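GntR-family protein transcriptional regulator (Mycobacterium smegmatis, PDB 3F8M) represses transcription of the phnDCE operon, which serves phosphate uptake, when phosphate is available, binding DNA as a GntR-family regulator. Local coordinates at residues L120-R133 and L144-R158. Sequence-based numbering, arbitrary orientation.
Sequences LGVDVGAPVLQLER and LETTKLPAQRYPGLR
The guanidinium of Arg-158 carries Leu-129 CD1 on one face, 3.3 Å above the plane and over its centre, while its NH2 forms a salt bridge with Asp-109. CD2, the other methyl of Leu-129, meets Leu-157 CD2. One face of the Arg-133 guanidinium bears Leu-131 CD2, offset toward the rim, and Glu-145 OE1, in its modelled conformer, lies at the edge, in the guanidinium plane. In that conformer the grip is side-on and converges on one oxygen: Arg-133 NE reaches Glu-145 OE1 at 3.1 Å as a salt bridge, and NH1 meets the syn lone pair of Glu-145 OE1. Arg-133 NH2 is hydrogen-bonded to His-163 O and Ala-165 O, so all three nitrogens have partners. A water links the same Glu-145 OE1, Leu-131 O and Thr-147 OG1.

On the sheet face carrying Gln-130, Glu-132, Thr-146 and Lys-148, Thr-146 OG1 donates to Glu-132 OE2 at 2.6 Å, Glu-132 OE2 accepting on its anti lone pair, the one away from OE1, which pairs with Arg-193. The hydroxyl faces Glu-132 because it stands anti to the carbonyl carbon (chi1 -54°), which turns CG2 toward Gln-130, 3.3 Å from its OE1.

Strands 127-133 and 144-150 run antiparallel (153°), with paired backbone bonds at Leu-129/Leu-149, Leu-131/Thr-147 and Arg-133/Glu-145. Beyond them Ala-151 N donates to Pro-127 O from 41° above the carbonyl plane, where the chain enters a 3-10 turn.

This is a beta hairpin of the UTRA domain's antiparallel sheet: strand 100-111 flanks 127-137, strand 220-229 flanks 140-150, and helix 167-173 packs against the face bearing Arg-133 and Thr-147.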
ATOM      1  N   LEU A 120     -12.942  16.385 -10.189  1.00 23.32           N
ATOM      2  CA  LEU A 120     -13.741  17.014  -9.144  1.00 23.24           C
ATOM      3  C   LEU A 120     -15.162  17.298  -9.591  1.00 24.28           C
ATOM      4  O   LEU A 120     -15.986  17.743  -8.786  1.00 24.16           O
ATOM      5  CB  LEU A 120     -13.096  18.321  -8.664  1.00 21.77           C
ATOM      6  CG  LEU A 120     -11.695  18.234  -8.063  1.00 20.59           C
ATOM      7  CD1 LEU A 120     -11.141  19.630  -7.856  1.00 20.00           C
ATOM      8  CD2 LEU A 120     -11.776  17.480  -6.765  1.00 17.28           C
ATOM      9  N   GLY A 121     -15.426  17.077 -10.881  1.00 25.02           N
ATOM     10  CA  GLY A 121     -16.736  17.362 -11.467  1.00 26.07           C
ATOM     11  C   GLY A 121     -17.122  18.827 -11.371  1.00 26.16           C
ATOM     12  O   GLY A 121     -18.266  19.125 -11.061  1.00 28.30           O
ATOM     13  N   VAL A 122     -16.165  19.735 -11.583  1.00 25.29           N
ATOM     14  CA  VAL A 122     -16.406  21.164 -11.640  1.00 25.70           C
ATOM     15  C   VAL A 122     -16.105  21.643 -13.055  1.00 25.74           C
ATOM     16  O   VAL A 122     -15.670  20.857 -13.892  1.00 27.07           O
ATOM     17  CB  VAL A 122     -15.532  21.964 -10.638  1.00 24.93           C
ATOM     18  CG1 VAL A 122     -15.940  21.579  -9.179  1.00 23.51           C
ATOM     19  CG2 VAL A 122     -14.006  21.768 -10.915  1.00 24.29           C
ATOM     20  N   ASP A 123     -16.338  22.913 -13.312  1.00 26.63           N
ATOM     21  CA  ASP A 123     -16.030  23.506 -14.603  1.00 27.40           C
ATOM     22  C   ASP A 123     -14.522  23.610 -14.785  1.00 26.99           C
ATOM     23  O   ASP A 123     -13.804  23.834 -13.832  1.00 25.81           O
ATOM     24  CB  ASP A 123     -16.652  24.894 -14.704  1.00 28.68           C
ATOM     25  CG  ASP A 123     -18.191  24.864 -14.659  1.00 30.58           C
ATOM     26  OD1 ASP A 123     -18.820  23.795 -14.782  1.00 32.61           O
ATOM     27  OD2 ASP A 123     -18.760  25.939 -14.476  1.00 33.93           O
ATOM     28  N   VAL A 124     -14.061  23.437 -16.022  1.00 26.50           N
ATOM     29  CA  VAL A 124     -12.721  23.847 -16.401  1.00 26.81           C
ATOM     30  C   VAL A 124     -12.530  25.326 -16.044  1.00 27.12           C
ATOM     31  O   VAL A 124     -13.384  26.187 -16.348  1.00 27.63           O
ATOM     32  CB  VAL A 124     -12.444  23.601 -17.917  1.00 26.97           C
ATOM     33  CG1 VAL A 124     -11.021  23.967 -18.271  1.00 26.12           C
ATOM     34  CG2 VAL A 124     -12.775  22.136 -18.342  1.00 26.89           C
ATOM     35  N   GLY A 125     -11.420  25.631 -15.376  1.00 25.89           N
ATOM     36  CA  GLY A 125     -11.151  26.983 -14.908  1.00 25.86           C
ATOM     37  C   GLY A 125     -11.660  27.301 -13.510  1.00 25.38           C
ATOM     38  O   GLY A 125     -11.348  28.368 -12.974  1.00 26.16           O
ATOM     39  N   ALA A 126     -12.451  26.412 -12.923  1.00 24.42           N
ATOM     40  CA  ALA A 126     -13.039  26.678 -11.600  1.00 23.48           C
ATOM     41  C   ALA A 126     -11.921  26.834 -10.545  1.00 23.65           C
ATOM     42  O   ALA A 126     -10.850  26.199 -10.664  1.00 22.72           O
ATOM     43  CB  ALA A 126     -13.965  25.559 -11.193  1.00 22.18           C
ATOM     44  N   PRO A 127     -12.175  27.635  -9.511  1.00 22.81           N
ATOM     45  CA  PRO A 127     -11.139  27.918  -8.500  1.00 21.68           C
ATOM     46  C   PRO A 127     -10.850  26.671  -7.649  1.00 19.81           C
ATOM     47  O   PRO A 127     -11.735  25.923  -7.314  1.00 18.79           O
ATOM     48  CB  PRO A 127     -11.770  29.037  -7.672  1.00 22.73           C
ATOM     49  CG  PRO A 127     -13.212  28.784  -7.768  1.00 24.66           C
ATOM     50  CD  PRO A 127     -13.430  28.355  -9.205  1.00 24.57           C
ATOM     51  N   VAL A 128      -9.578  26.441  -7.385  1.00 19.84           N
ATOM     52  CA  VAL A 128      -9.159  25.261  -6.616  1.00 18.17           C
ATOM     53  C   VAL A 128      -8.315  25.829  -5.483  1.00 18.48           C
ATOM     54  O   VAL A 128      -7.433  26.683  -5.734  1.00 19.99           O
ATOM     55  CB  VAL A 128      -8.339  24.325  -7.492  1.00 17.40           C
ATOM     56  CG1 VAL A 128      -7.552  23.254  -6.576  1.00 17.01           C
ATOM     57  CG2 VAL A 128      -9.267  23.638  -8.451  1.00 21.05           C
ATOM     58  N   LEU A 129      -8.607  25.400  -4.250  1.00 17.45           N
ATOM     59  CA  LEU A 129      -7.816  25.784  -3.110  1.00 17.03           C
ATOM     60  C   LEU A 129      -6.949  24.596  -2.781  1.00 17.10           C
ATOM     61  O   LEU A 129      -7.489  23.527  -2.580  1.00 17.40           O
ATOM     62  CB  LEU A 129      -8.706  26.156  -1.918  1.00 17.51           C
ATOM     63  CG  LEU A 129      -8.009  26.553  -0.612  1.00 15.41           C
ATOM     64  CD1 LEU A 129      -7.050  27.713  -0.838  1.00 17.27           C
ATOM     65  CD2 LEU A 129      -9.079  26.895   0.514  1.00 19.58           C
ATOM     66  N   GLN A 130      -5.627  24.780  -2.733  1.00 16.43           N
ATOM     67  CA  GLN A 130      -4.724  23.644  -2.399  1.00 16.11           C
ATOM     68  C   GLN A 130      -4.097  23.855  -1.040  1.00 16.91           C
ATOM     69  O   GLN A 130      -3.563  24.932  -0.766  1.00 17.96           O
ATOM     70  CB  GLN A 130      -3.616  23.531  -3.431  1.00 15.92           C
ATOM     71  CG  GLN A 130      -2.565  22.430  -3.106  1.00 16.11           C
ATOM     72  CD  GLN A 130      -1.505  22.328  -4.171  1.00 15.28           C
ATOM     73  OE1 GLN A 130      -1.706  21.647  -5.165  1.00 17.93           O
ATOM     74  NE2 GLN A 130      -0.365  22.969  -3.955  1.00 17.37           N
ATOM     75  N   LEU A 131      -4.176  22.817  -0.198  1.00 17.03           N
ATOM     76  CA  LEU A 131      -3.576  22.830   1.092  1.00 15.86           C
ATOM     77  C   LEU A 131      -2.413  21.829   1.036  1.00 16.14           C
ATOM     78  O   LEU A 131      -2.603  20.648   0.679  1.00 13.98           O
ATOM     79  CB  LEU A 131      -4.563  22.342   2.149  1.00 16.10           C
ATOM     80  CG  LEU A 131      -3.965  22.134   3.559  1.00 16.00           C
ATOM     81  CD1 LEU A 131      -3.316  23.426   4.152  1.00 15.98           C
ATOM     82  CD2 LEU A 131      -5.039  21.567   4.484  1.00 19.51           C
ATOM     83  N   GLU A 132      -1.224  22.297   1.406  1.00 14.69           N
ATOM     84  CA  GLU A 132      -0.056  21.389   1.532  1.00 16.46           C
ATOM     85  C   GLU A 132       0.442  21.419   2.940  1.00 15.10           C
ATOM     86  O   GLU A 132       0.577  22.485   3.545  1.00 14.57           O
ATOM     87  CB  GLU A 132       1.094  21.811   0.659  1.00 17.86           C
ATOM     88  CG  GLU A 132       1.020  21.382  -0.739  1.00 24.95           C
ATOM     89  CD  GLU A 132       2.415  21.047  -1.332  1.00 30.17           C
ATOM     90  OE1 GLU A 132       3.354  21.879  -1.219  1.00 30.47           O
ATOM     91  OE2 GLU A 132       2.515  19.983  -1.969  1.00 29.72           O
ATOM     92  N   ARG A 133       0.656  20.229   3.500  1.00 14.45           N
ATOM     93  CA  ARG A 133       1.067  20.098   4.882  1.00 14.19           C
ATOM     94  C   ARG A 133       2.065  18.933   4.945  1.00 14.22           C
ATOM     95  O   ARG A 133       2.005  17.996   4.127  1.00 14.35           O
ATOM     96  CB  ARG A 133      -0.121  19.753   5.765  1.00 15.32           C
ATOM     97  CG  ARG A 133      -1.154  20.914   5.893  1.00 14.27           C
ATOM     98  CD  ARG A 133      -2.217  20.658   6.931  1.00 17.82           C
ATOM     99  NE  ARG A 133      -3.046  19.480   6.749  1.00 19.04           N
ATOM    100  CZ  ARG A 133      -4.063  19.187   7.564  1.00 18.91           C
ATOM    101  NH1 ARG A 133      -4.777  18.090   7.372  1.00 22.02           N
ATOM    102  NH2 ARG A 133      -4.346  19.982   8.576  1.00 22.39           N
ATOM    103  N   LEU A 144       4.125  14.139   3.064  1.00 15.87           N
ATOM    104  CA  LEU A 144       3.682  15.420   2.490  1.00 16.04           C
ATOM    105  C   LEU A 144       2.326  15.157   1.837  1.00 14.85           C
ATOM    106  O   LEU A 144       2.177  14.252   0.963  1.00 15.08           O
ATOM    107  CB  LEU A 144       4.729  15.888   1.466  1.00 16.97           C
ATOM    108  CG  LEU A 144       4.320  17.084   0.584  1.00 18.17           C
ATOM    109  CD1 LEU A 144       4.387  18.356   1.424  1.00 19.43           C
ATOM    110  CD2 LEU A 144       5.180  17.252  -0.649  1.00 17.82           C
ATOM    111  N   GLU A 145       1.343  15.939   2.280  1.00 14.09           N
ATOM    112  CA  GLU A 145      -0.062  15.784   1.910  0.70 15.04           C
ATOM    113  C   GLU A 145      -0.468  17.022   1.125  1.00 14.92           C
ATOM    114  O   GLU A 145      -0.336  18.123   1.661  1.00 14.77           O
ATOM    115  CB  GLU A 145      -0.861  15.776   3.205  0.70 16.07           C
ATOM    116  CG  GLU A 145      -2.349  15.544   3.051  0.70 19.00           C
ATOM    117  CD  GLU A 145      -3.089  15.819   4.320  0.70 21.44           C
ATOM    118  OE1 GLU A 145      -3.055  17.019   4.799  0.70 17.53           O
ATOM    119  OE2 GLU A 145      -3.696  14.823   4.831  0.70 23.66           O
ATOM    120  N   THR A 146      -0.924  16.826  -0.107  1.00 13.99           N
ATOM    121  CA  THR A 146      -1.302  17.954  -0.983  1.00 13.86           C
ATOM    122  C   THR A 146      -2.749  17.719  -1.335  1.00 12.79           C
ATOM    123  O   THR A 146      -3.070  16.739  -2.032  1.00 14.98           O
ATOM    124  CB  THR A 146      -0.406  17.936  -2.221  1.00 12.98           C
ATOM    125  OG1 THR A 146       0.984  17.920  -1.809  1.00 15.89           O
ATOM    126  CG2 THR A 146      -0.710  19.181  -3.151  1.00 12.23           C
ATOM    127  N   THR A 147      -3.638  18.574  -0.824  1.00 13.72           N
ATOM    128  CA  THR A 147      -5.059  18.346  -1.010  1.00 13.55           C
ATOM    129  C   THR A 147      -5.557  19.464  -1.924  1.00 13.19           C
ATOM    130  O   THR A 147      -5.307  20.613  -1.633  1.00 14.68           O
ATOM    131  CB  THR A 147      -5.826  18.411   0.305  1.00 14.37           C
ATOM    132  OG1 THR A 147      -5.322  17.392   1.203  1.00 16.34           O
ATOM    133  CG2 THR A 147      -7.353  18.151   0.093  1.00 15.31           C
ATOM    134  N   LYS A 148      -6.170  19.090  -3.038  1.00 14.46           N
ATOM    135  CA  LYS A 148      -6.789  20.077  -3.964  1.00 14.84           C
ATOM    136  C   LYS A 148      -8.286  20.031  -3.738  1.00 15.01           C
ATOM    137  O   LYS A 148      -8.896  18.986  -3.835  1.00 16.81           O
ATOM    138  CB  LYS A 148      -6.480  19.725  -5.411  1.00 14.82           C
ATOM    139  CG  LYS A 148      -5.027  19.991  -5.720  1.00 17.04           C
ATOM    140  CD  LYS A 148      -4.664  19.478  -7.078  1.00 18.27           C
ATOM    141  CE  LYS A 148      -3.145  19.620  -7.255  1.00 22.52           C
ATOM    142  NZ  LYS A 148      -2.773  19.320  -8.674  1.00 26.27           N
ATOM    143  N   LEU A 149      -8.884  21.183  -3.470  1.00 15.30           N
ATOM    144  CA  LEU A 149     -10.287  21.253  -3.121  1.00 15.19           C
ATOM    145  C   LEU A 149     -10.970  22.171  -4.137  1.00 15.68           C
ATOM    146  O   LEU A 149     -10.376  23.162  -4.536  1.00 15.75           O
ATOM    147  CB  LEU A 149     -10.435  21.918  -1.742  1.00 14.84           C
ATOM    148  CG  LEU A 149      -9.770  21.234  -0.529  1.00 13.38           C
ATOM    149  CD1 LEU A 149      -9.718  22.159   0.690  1.00 20.93           C
ATOM    150  CD2 LEU A 149     -10.616  19.956  -0.239  1.00 15.79           C
ATOM    151  N   PRO A 150     -12.210  21.837  -4.530  1.00 17.26           N
ATOM    152  CA  PRO A 150     -13.003  22.809  -5.305  1.00 17.68           C
ATOM    153  C   PRO A 150     -13.353  23.994  -4.383  1.00 18.07           C
ATOM    154  O   PRO A 150     -14.086  23.805  -3.406  1.00 19.34           O
ATOM    155  CB  PRO A 150     -14.239  21.990  -5.730  1.00 17.37           C
ATOM    156  CG  PRO A 150     -14.394  20.909  -4.647  1.00 18.83           C
ATOM    157  CD  PRO A 150     -12.920  20.571  -4.312  1.00 16.07           C
ATOM    158  N   ALA A 151     -12.731  25.148  -4.626  1.00 19.37           N
ATOM    159  CA  ALA A 151     -12.748  26.303  -3.698  1.00 19.75           C
ATOM    160  C   ALA A 151     -14.149  26.773  -3.413  1.00 22.01           C
ATOM    161  O   ALA A 151     -14.435  27.237  -2.297  1.00 21.17           O
ATOM    162  CB  ALA A 151     -11.970  27.464  -4.263  1.00 20.52           C
ATOM    163  N   GLN A 152     -15.017  26.651  -4.422  1.00 22.54           N
ATOM    164  CA  GLN A 152     -16.432  27.075  -4.316  0.70 23.78           C
ATOM    165  C   GLN A 152     -17.185  26.340  -3.231  1.00 23.58           C
ATOM    166  O   GLN A 152     -18.111  26.864  -2.613  1.00 23.35           O
ATOM    167  CB  GLN A 152     -17.137  26.953  -5.676  0.70 24.38           C
ATOM    168  CG  GLN A 152     -16.589  28.002  -6.629  0.70 27.75           C
ATOM    169  CD  GLN A 152     -17.527  28.416  -7.734  0.70 31.48           C
ATOM    170  OE1 GLN A 152     -18.140  27.579  -8.420  0.70 33.17           O
ATOM    171  NE2 GLN A 152     -17.619  29.727  -7.946  0.70 32.73           N
ATOM    172  N   ARG A 153     -16.798  25.087  -3.001  1.00 22.11           N
ATOM    173  CA  ARG A 153     -17.455  24.275  -1.967  1.00 21.73           C
ATOM    174  C   ARG A 153     -17.124  24.682  -0.530  1.00 21.20           C
ATOM    175  O   ARG A 153     -17.823  24.270   0.389  1.00 20.56           O
ATOM    176  CB  ARG A 153     -17.152  22.781  -2.106  1.00 22.05           C
ATOM    177  CG  ARG A 153     -17.700  22.071  -3.381  1.00 21.66           C
ATOM    178  CD  ARG A 153     -17.805  20.568  -3.122  1.00 23.35           C
ATOM    179  NE  ARG A 153     -18.818  20.277  -2.112  1.00 23.15           N
ATOM    180  CZ  ARG A 153     -19.217  19.069  -1.746  1.00 24.25           C
ATOM    181  NH1 ARG A 153     -18.693  17.973  -2.296  1.00 25.80           N
ATOM    182  NH2 ARG A 153     -20.161  18.949  -0.817  1.00 25.49           N
ATOM    183  N   TYR A 154     -16.065  25.456  -0.328  1.00 19.65           N
ATOM    184  CA  TYR A 154     -15.573  25.708   1.048  1.00 20.63           C
ATOM    185  C   TYR A 154     -15.290  27.166   1.366  1.00 20.21           C
ATOM    186  O   TYR A 154     -14.177  27.519   1.726  1.00 18.76           O
ATOM    187  CB  TYR A 154     -14.309  24.847   1.355  1.00 19.42           C
ATOM    188  CG  TYR A 154     -14.496  23.397   0.995  1.00 20.59           C
ATOM    189  CD1 TYR A 154     -15.290  22.559   1.776  1.00 20.52           C
ATOM    190  CD2 TYR A 154     -13.862  22.858  -0.133  1.00 17.16           C
ATOM    191  CE1 TYR A 154     -15.462  21.212   1.434  1.00 21.81           C
ATOM    192  CE2 TYR A 154     -14.024  21.515  -0.478  1.00 20.60           C
ATOM    193  CZ  TYR A 154     -14.846  20.705   0.303  1.00 20.53           C
ATOM    194  OH  TYR A 154     -14.997  19.378  -0.028  1.00 20.69           O
ATOM    195  N   PRO A 155     -16.312  28.052   1.268  1.00 21.05           N
ATOM    196  CA  PRO A 155     -15.977  29.428   1.613  1.00 20.17           C
ATOM    197  C   PRO A 155     -15.530  29.550   3.074  1.00 21.11           C
ATOM    198  O   PRO A 155     -16.001  28.821   3.976  1.00 20.79           O
ATOM    199  CB  PRO A 155     -17.305  30.220   1.352  1.00 21.28           C
ATOM    200  CG  PRO A 155     -18.364  29.200   1.456  1.00 21.16           C
ATOM    201  CD  PRO A 155     -17.733  27.878   0.938  1.00 22.36           C
ATOM    202  N   GLY A 156     -14.589  30.445   3.284  1.00 20.75           N
ATOM    203  CA  GLY A 156     -14.081  30.776   4.595  1.00 21.68           C
ATOM    204  C   GLY A 156     -13.095  29.729   5.119  1.00 22.88           C
ATOM    205  O   GLY A 156     -12.570  29.881   6.219  1.00 23.27           O
ATOM    206  N   LEU A 157     -12.827  28.675   4.344  1.00 23.03           N
ATOM    207  CA  LEU A 157     -12.006  27.574   4.881  1.00 24.51           C
ATOM    208  C   LEU A 157     -10.740  28.045   5.551  1.00 26.42           C
ATOM    209  O   LEU A 157     -10.428  27.603   6.645  1.00 27.74           O
ATOM    210  CB  LEU A 157     -11.659  26.518   3.825  1.00 23.81           C
ATOM    211  CG  LEU A 157     -10.968  25.306   4.474  1.00 21.13           C
ATOM    212  CD1 LEU A 157     -11.951  24.594   5.404  1.00 21.52           C
ATOM    213  CD2 LEU A 157     -10.464  24.374   3.380  1.00 23.58           C
ATOM    214  N   ARG A 158      -9.985  28.919   4.910  1.00 28.04           N
ATOM    215  CA  ARG A 158      -8.798  29.471   5.596  1.00 31.88           C
ATOM    216  C   ARG A 158      -9.073  30.173   6.926  1.00 33.05           C
ATOM    217  O   ARG A 158      -8.207  30.180   7.814  1.00 33.71           O
ATOM    218  CB  ARG A 158      -8.004  30.361   4.673  1.00 31.48           C
ATOM    219  CG  ARG A 158      -7.217  29.522   3.715  1.00 34.33           C
ATOM    220  CD  ARG A 158      -6.495  30.346   2.730  1.00 36.13           C
ATOM    221  NE  ARG A 158      -7.331  30.507   1.549  1.00 38.06           N
ATOM    222  CZ  ARG A 158      -6.904  30.955   0.374  1.00 37.61           C
ATOM    223  NH1 ARG A 158      -5.626  31.298   0.195  1.00 36.25           N
ATOM    224  NH2 ARG A 158      -7.774  31.061  -0.623  1.00 39.30           N
TER
HETATM  225  O   HOH W   1     -14.509  25.358  -7.101  1.00 24.84           O
HETATM  226  O   HOH W   2      -3.339  18.660   2.725  1.00 22.22           O